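Local coordinates for protein VP5 (Halorubrum pleomorphic virus 2, PDB 6QGI) that serves as an envelope protein of a pleomorphic archaeal virus and probably mediates fusion of the viral membrane with that of its host, at residues T58-Q63 with A225-P230; S129-V132 with G138-D141; T398-G401 with W405-D408. All coordinates share one frame; numbering follows the deposited sequence.

Contact 1 of 3, residues T58-Q63 with A225-P230; sequences TIVDNQ and ASNWKP
Asn-227 and Trp-228, in the first turns of helix 225-253, pack against Ile-59 and Val-60 at the far end of helix 37-60, a helix-to-helix contact of aliphatic groups against an indole, without hydrogen bonds between the segments. At Asn-227 the touch is slight and lies at the exposed rim: its CB stands 4.0 Å from Val-60 CG1, the methyl that chi1 of -175° places opposite the backbone N. Trp-228 carries the larger share. Its indole reaches back to the other helix, and both branched side chains cross it at about a right angle. Val-60 CG2 comes in obliquely at the pyrrole side, 3.7 Å from Trp-228 NE1. Ile-59 works on the six-membered ring from the same side of the plane. Its CG2 lies 4.2 Å from the ring centroid and 21° off the normal, a CH-pi contact, while Ile-59 CD1 meets Trp-228 CZ3 at 3.6 Å. Trp-117, edge-to-face with the indole, and Phe-113 bring in helix 91-133, so the ring is buried where three helices meet. At Pro-230 the helix kinks, the proline N lacking a bond to the preceding turn. Within segment 58-63 the turn after Val-60 is tied by Asn-62 ND2, which bonds Ser-57 O and also donates to Thr-58 O over 3.0 Å, from above the carbonyl plane.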
loop_
_atom_site.group_PDB
_atom_site.type_symbol
_atom_site.label_atom_id
_atom_site.label_comp_id
_atom_site.label_asym_id
_atom_site.label_seq_id
_atom_site.Cartn_x
_atom_site.Cartn_y
_atom_site.Cartn_z
ATOM N N THR A 58 -1.553 -1.902 -1.786
ATOM C CA THR A 58 -2.196 -1.104 -2.807
ATOM C C THR A 58 -3.571 -0.590 -2.381
ATOM O O THR A 58 -3.762 0.621 -2.353
ATOM C CB THR A 58 -2.285 -1.872 -4.138
ATOM O OG1 THR A 58 -3.003 -3.093 -3.938
ATOM C CG2 THR A 58 -0.915 -2.148 -4.763
ATOM N N ILE A 59 -4.517 -1.480 -2.039
ATOM C CA ILE A 59 -5.894 -1.062 -1.762
ATOM C C ILE A 59 -6.306 -1.016 -0.269
ATOM O O ILE A 59 -6.800 0.024 0.169
ATOM C CB ILE A 59 -6.857 -1.990 -2.553
ATOM C CG1 ILE A 59 -6.778 -1.719 -4.072
ATOM C CG2 ILE A 59 -8.293 -1.859 -2.040
ATOM C CD1 ILE A 59 -7.469 -2.705 -4.891
ATOM N N VAL A 60 -6.183 -2.136 0.463
ATOM C CA VAL A 60 -6.706 -2.304 1.821
ATOM C C VAL A 60 -6.092 -1.322 2.828
ATOM O O VAL A 60 -6.847 -0.761 3.619
ATOM C CB VAL A 60 -6.591 -3.780 2.309
ATOM C CG1 VAL A 60 -7.244 -3.983 3.672
ATOM C CG2 VAL A 60 -7.214 -4.733 1.288
ATOM N N ASP A 61 -4.770 -1.091 2.803
ATOM C CA ASP A 61 -4.139 -0.190 3.780
ATOM C C ASP A 61 -4.246 1.295 3.419
ATOM O O ASP A 61 -3.926 2.134 4.258
ATOM C CB ASP A 61 -2.665 -0.574 4.002
ATOM C CG ASP A 61 -2.446 -1.719 4.979
ATOM O OD1 ASP A 61 -3.450 -2.349 5.394
ATOM O OD2 ASP A 61 -1.267 -1.985 5.334
ATOM N N ASN A 62 -4.731 1.630 2.211
ATOM C CA ASN A 62 -4.817 3.025 1.783
ATOM C C ASN A 62 -6.245 3.404 1.368
ATOM O O ASN A 62 -6.513 3.631 0.191
ATOM C CB ASN A 62 -3.817 3.294 0.637
ATOM C CG ASN A 62 -2.470 2.621 0.807
ATOM O OD1 ASN A 62 -1.794 2.780 1.815
ATOM N ND2 ASN A 62 -2.065 1.841 -0.176
ATOM N N GLN A 63 -7.153 3.495 2.343
ATOM C CA GLN A 63 -8.554 3.861 2.111
ATOM C C GLN A 63 -8.736 5.366 2.204
ATOM O O GLN A 63 -9.756 5.896 1.753
ATOM C CB GLN A 63 -9.496 3.174 3.124
ATOM C CG GLN A 63 -9.043 1.800 3.616
ATOM C CD GLN A 63 -8.144 1.854 4.830
ATOM O OE1 GLN A 63 -7.500 2.866 5.128
ATOM N NE2 GLN A 63 -8.087 0.753 5.562
ATOM N N ALA A 225 -14.187 -9.328 2.533
ATOM C CA ALA A 225 -15.073 -8.349 1.878
ATOM C C ALA A 225 -15.450 -7.164 2.797
ATOM O O ALA A 225 -15.741 -6.078 2.292
ATOM C CB ALA A 225 -16.326 -9.039 1.371
ATOM N N SER A 226 -15.393 -7.368 4.133
ATOM C CA SER A 226 -15.618 -6.359 5.175
ATOM C C SER A 226 -14.559 -5.255 5.143
ATOM O O SER A 226 -14.797 -4.181 5.697
ATOM C CB SER A 226 -15.591 -7.007 6.555
ATOM O OG SER A 226 -16.841 -7.592 6.855
ATOM N N ASN A 227 -13.371 -5.546 4.566
ATOM C CA ASN A 227 -12.261 -4.597 4.449
ATOM C C ASN A 227 -12.281 -3.880 3.095
ATOM O O ASN A 227 -11.698 -2.806 2.966
ATOM C CB ASN A 227 -10.925 -5.309 4.648
ATOM C CG ASN A 227 -10.673 -5.786 6.056
ATOM O OD1 ASN A 227 -11.338 -5.383 7.019
ATOM N ND2 ASN A 227 -9.681 -6.652 6.206
ATOM N N TRP A 228 -12.963 -4.468 2.104
ATOM C CA TRP A 228 -13.087 -3.947 0.745
ATOM C C TRP A 228 -14.358 -3.101 0.573
ATOM O O TRP A 228 -14.334 -2.126 -0.177
ATOM C CB TRP A 228 -13.073 -5.110 -0.254
ATOM C CG TRP A 228 -11.735 -5.781 -0.380
ATOM C CD1 TRP A 228 -11.127 -6.590 0.539
ATOM C CD2 TRP A 228 -10.833 -5.684 -1.490
ATOM N NE1 TRP A 228 -9.905 -7.010 0.066
ATOM C CE2 TRP A 228 -9.699 -6.467 -1.180
ATOM C CE3 TRP A 228 -10.885 -5.028 -2.732
ATOM C CZ2 TRP A 228 -8.627 -6.614 -2.068
ATOM C CZ3 TRP A 228 -9.814 -5.153 -3.599
ATOM C CH2 TRP A 228 -8.700 -5.939 -3.267
ATOM N N LYS A 229 -15.453 -3.459 1.283
ATOM C CA LYS A 229 -16.737 -2.744 1.257
ATOM C C LYS A 229 -16.589 -1.260 1.685
ATOM O O LYS A 229 -17.125 -0.419 0.960
ATOM C CB LYS A 229 -17.806 -3.459 2.109
ATOM C CG LYS A 229 -19.161 -2.758 2.183
ATOM C CD LYS A 229 -19.845 -2.651 0.833
ATOM C CE LYS A 229 -21.272 -2.193 0.967
ATOM N NZ LYS A 229 -21.813 -1.733 -0.340
ATOM N N PRO A 230 -15.876 -0.880 2.785
ATOM C CA PRO A 230 -15.752 0.554 3.104
ATOM C C PRO A 230 -15.018 1.342 2.014
ATOM O O PRO A 230 -15.397 2.486 1.761
ATOM C CB PRO A 230 -14.957 0.565 4.416
ATOM C CG PRO A 230 -15.111 -0.794 4.975
ATOM C CD PRO A 230 -15.155 -1.691 3.786
#

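Contact 2 of 3, residues S129-V132 with G138-D141; sequences STVV and GKGD
Val-131 presses one methyl onto the peptide between Gly-138 and Lys-139, where the chain leaving helix 91-133 doubles back on the helix end through a type I beta turn. The turn is identified by the bond from Asp-141 N to Gly-138 O, 3.1 Å long, and by helical backbone angles at Lys-139 and Gly-140.

The close part of the contact belongs to Val-131 CG1. With chi1 at 172° this methyl lies opposite the backbone N and reaches the turn, coming within 3.4 Å of Gly-138 O and 3.6 Å of Lys-139 N. It therefore meets a flat peptide rather than another side chain. Val-131 itself is buried, since Ile-137, Val-142 and Val-44 of helix 37-60 also touch it. The oxygen beside its methyl is at the same time the acceptor of the turn bond, so the surface that Val-131 meets is held in shape.

A second bond joins the same two ends of the turn: Asp-141 OD2 takes the Gly-138 N-H through its anti lone pair, in a nearly straight bond of 168°, although Asp-141 is exposed and does not touch the helix.

The looser part lies at Val-132, an exposed residue. Here the extended aliphatic chain of Lys-139 crosses the valine obliquely, and a single close approach, Val-132 CG2 to Lys-139 CE at 3.7 Å, makes the contact. Beyond that carbon the ammonium leaves the helix for strand 155-159, where Lys-139 NZ forms a salt bridge with Asp-155 OD1 and a hydrogen bond with Leu-156 O.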
loop_
_atom_site.group_PDB
_atom_site.type_symbol
_atom_site.label_atom_id
_atom_site.label_comp_id
_atom_site.label_asym_id
_atom_site.label_seq_id
_atom_site.Cartn_x
_atom_site.Cartn_y
_atom_site.Cartn_z
ATOM N N SER A 129 -8.296 -25.704 -6.287
ATOM C CA SER A 129 -8.145 -26.759 -7.291
ATOM C C SER A 129 -7.000 -27.674 -6.870
ATOM O O SER A 129 -7.199 -28.882 -6.739
ATOM C CB SER A 129 -7.886 -26.171 -8.677
ATOM O OG SER A 129 -8.997 -25.435 -9.160
ATOM N N THR A 130 -5.824 -27.078 -6.591
ATOM C CA THR A 130 -4.600 -27.752 -6.145
ATOM C C THR A 130 -4.828 -28.501 -4.815
ATOM O O THR A 130 -4.269 -29.584 -4.627
ATOM C CB THR A 130 -3.454 -26.727 -6.016
ATOM O OG1 THR A 130 -3.351 -25.971 -7.216
ATOM C CG2 THR A 130 -2.125 -27.373 -5.759
ATOM N N VAL A 131 -5.649 -27.937 -3.910
ATOM C CA VAL A 131 -5.946 -28.542 -2.606
ATOM C C VAL A 131 -6.832 -29.792 -2.815
ATOM O O VAL A 131 -6.421 -30.879 -2.412
ATOM C CB VAL A 131 -6.547 -27.517 -1.596
ATOM C CG1 VAL A 131 -7.032 -28.204 -0.330
ATOM C CG2 VAL A 131 -5.530 -26.432 -1.240
ATOM N N VAL A 132 -7.991 -29.653 -3.498
ATOM C CA VAL A 132 -8.907 -30.769 -3.788
ATOM C C VAL A 132 -8.158 -31.892 -4.542
ATOM O O VAL A 132 -8.247 -33.053 -4.131
ATOM C CB VAL A 132 -10.180 -30.298 -4.554
ATOM C CG1 VAL A 132 -10.951 -31.469 -5.163
ATOM C CG2 VAL A 132 -11.094 -29.486 -3.643
ATOM N N GLY A 138 -7.295 -31.966 2.021
ATOM C CA GLY A 138 -8.599 -31.374 1.748
ATOM C C GLY A 138 -8.592 -29.920 2.176
ATOM O O GLY A 138 -7.623 -29.461 2.788
ATOM N N LYS A 139 -9.661 -29.177 1.855
ATOM C CA LYS A 139 -9.777 -27.748 2.169
ATOM C C LYS A 139 -9.636 -27.451 3.672
ATOM O O LYS A 139 -9.026 -26.445 4.028
ATOM C CB LYS A 139 -11.092 -27.171 1.634
ATOM C CG LYS A 139 -11.120 -27.052 0.115
ATOM C CD LYS A 139 -12.413 -26.441 -0.389
ATOM C CE LYS A 139 -12.496 -26.523 -1.888
ATOM N NZ LYS A 139 -13.838 -26.139 -2.387
ATOM N N GLY A 140 -10.138 -28.350 4.517
ATOM C CA GLY A 140 -10.091 -28.222 5.971
ATOM C C GLY A 140 -8.720 -28.337 6.608
ATOM O O GLY A 140 -8.566 -28.002 7.785
ATOM N N ASP A 141 -7.715 -28.810 5.850
ATOM C CA ASP A 141 -6.335 -28.966 6.324
ATOM C C ASP A 141 -5.521 -27.679 6.123
ATOM O O ASP A 141 -4.463 -27.524 6.748
ATOM C CB ASP A 141 -5.645 -30.146 5.617
ATOM C CG ASP A 141 -6.327 -31.484 5.840
ATOM O OD1 ASP A 141 -6.408 -31.922 7.009
ATOM O OD2 ASP A 141 -6.773 -32.097 4.844
#

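Contact 3 of 3, residues T398-G401 with W405-D408; sequences TATG and WYHD
Thr-398 and Tyr-406 form the hydrogen-bonded pair of a surface beta hairpin, in which strand 398-399 lies along one edge of a small antiparallel sheet and strand 405-408 runs through its middle. Two backbone bonds set the register: Thr-398 N to Tyr-406 O and Tyr-406 N to Thr-398 O, each 2.8 Å. A third bond comes from the threonine hydroxyl, Thr-398 OG1 donating to Tyr-406 O at 2.6 Å from 46° above the carbonyl plane, so that this one oxygen accepts twice. Chi1 of 53° puts the hydroxyl between the backbone N and the carbonyl carbon and brings it over a face of the Tyr-406 ring. Thr-398 CB covers the same ring, 4.0 Å from its centroid, as a CH-pi contact. Thr-400 CG2 adds an oblique touch at Tyr-406 CE1, 3.7 Å away.

The other sheet face carries the non-hydrogen-bonded pair Ala-399 and Trp-405. Ala-399 CB rests 3.4 Å from Trp-405 NE1, again at an oblique angle to the ring, and Trp-405 CA lies 3.3 Å from Thr-398 O in a CA-H...O contact. Trp-405 and His-407 continue the backbone bonding to strand 367-370, through Leu-370 and Val-368. The result is a three-stranded antiparallel sheet, built on a beta hairpin whose first strand closely follows the N-glycosylated Asn-396.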
loop_
_atom_site.group_PDB
_atom_site.type_symbol
_atom_site.label_atom_id
_atom_site.label_comp_id
_atom_site.label_asym_id
_atom_site.label_seq_id
_atom_site.Cartn_x
_atom_site.Cartn_y
_atom_site.Cartn_z
ATOM N N THR A 398 21.345 -19.662 7.816
ATOM C CA THR A 398 20.623 -20.923 7.632
ATOM C C THR A 398 19.676 -21.156 8.798
ATOM O O THR A 398 20.067 -21.055 9.961
ATOM C CB THR A 398 21.587 -22.104 7.419
ATOM O OG1 THR A 398 22.532 -22.120 8.471
ATOM C CG2 THR A 398 22.342 -22.010 6.116
ATOM N N ALA A 399 18.432 -21.482 8.470
ATOM C CA ALA A 399 17.376 -21.731 9.434
ATOM C C ALA A 399 17.289 -23.190 9.841
ATOM O O ALA A 399 17.580 -24.090 9.052
ATOM C CB ALA A 399 16.040 -21.300 8.854
ATOM N N THR A 400 16.850 -23.408 11.084
ATOM C CA THR A 400 16.537 -24.704 11.677
ATOM C C THR A 400 15.062 -24.628 12.073
ATOM O O THR A 400 14.523 -23.524 12.220
ATOM C CB THR A 400 17.482 -25.049 12.836
ATOM O OG1 THR A 400 17.641 -23.917 13.688
ATOM C CG2 THR A 400 18.839 -25.531 12.360
ATOM N N GLY A 401 14.413 -25.779 12.221
ATOM C CA GLY A 401 12.997 -25.846 12.578
ATOM C C GLY A 401 12.631 -25.301 13.951
ATOM O O GLY A 401 11.454 -25.035 14.213
ATOM N N TRP A 405 18.892 -19.127 13.656
ATOM C CA TRP A 405 19.574 -18.901 12.386
ATOM C C TRP A 405 21.080 -18.957 12.580
ATOM O O TRP A 405 21.641 -18.139 13.308
ATOM C CB TRP A 405 19.120 -17.580 11.750
ATOM C CG TRP A 405 17.743 -17.686 11.171
ATOM C CD1 TRP A 405 17.421 -18.010 9.888
ATOM C CD2 TRP A 405 16.501 -17.596 11.886
ATOM N NE1 TRP A 405 16.055 -18.070 9.743
ATOM C CE2 TRP A 405 15.466 -17.836 10.957
ATOM C CE3 TRP A 405 16.158 -17.294 13.216
ATOM C CZ2 TRP A 405 14.113 -17.800 11.318
ATOM C CZ3 TRP A 405 14.820 -17.280 13.576
ATOM C CH2 TRP A 405 13.813 -17.505 12.629
ATOM N N TYR A 406 21.729 -19.951 11.954
ATOM C CA TYR A 406 23.167 -20.149 12.095
ATOM C C TYR A 406 23.929 -19.881 10.797
ATOM O O TYR A 406 23.369 -19.992 9.712
ATOM C CB TYR A 406 23.481 -21.568 12.621
ATOM C CG TYR A 406 23.276 -22.683 11.618
ATOM C CD1 TYR A 406 22.015 -23.251 11.430
ATOM C CD2 TYR A 406 24.343 -23.215 10.903
ATOM C CE1 TYR A 406 21.822 -24.293 10.522
ATOM C CE2 TYR A 406 24.162 -24.252 9.991
ATOM C CZ TYR A 406 22.898 -24.790 9.805
ATOM O OH TYR A 406 22.709 -25.801 8.895
ATOM N N HIS A 407 25.217 -19.538 10.929
ATOM C CA HIS A 407 26.138 -19.305 9.823
ATOM C C HIS A 407 27.564 -19.547 10.296
ATOM O O HIS A 407 27.974 -19.002 11.325
ATOM C CB HIS A 407 25.987 -17.892 9.226
ATOM C CG HIS A 407 26.960 -17.612 8.121
ATOM N ND1 HIS A 407 26.809 -18.174 6.866
ATOM C CD2 HIS A 407 28.090 -16.871 8.133
ATOM C CE1 HIS A 407 27.837 -17.741 6.154
ATOM N NE2 HIS A 407 28.628 -16.944 6.871
ATOM N N ASP A 408 28.318 -20.367 9.545
ATOM C CA ASP A 408 29.708 -20.674 9.869
ATOM C C ASP A 408 30.585 -19.475 9.494
ATOM O O ASP A 408 30.831 -19.223 8.311
ATOM C CB ASP A 408 30.165 -21.971 9.165
ATOM C CG ASP A 408 31.507 -22.520 9.620
ATOM O OD1 ASP A 408 31.906 -22.242 10.774
ATOM O OD2 ASP A 408 32.145 -23.250 8.831
#

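Overall arrangement
Contacts 1 and 2 both belong to the N-terminal region of the envelope protein and share helices: helix 37-60 has its far end in contact 1 and also lies against Val-131 of contact 2, while helix 91-133 covers contact 1 and has its last turn in contact 2. Their centres are about 27 Å apart, and their nearest atoms about 17 Å. Along the chain, the short fold-back of contact 2 falls between the two segments of contact 1, whose closest ends are 162 residues apart in sequence. Contact 3 follows both, in a small surface sheet near the glycan, its centre about 38 Å from that of contact 1 and about 32 Å from that of contact 2. The three thus sample the helical part and, farther along the chain, a strand-rich part.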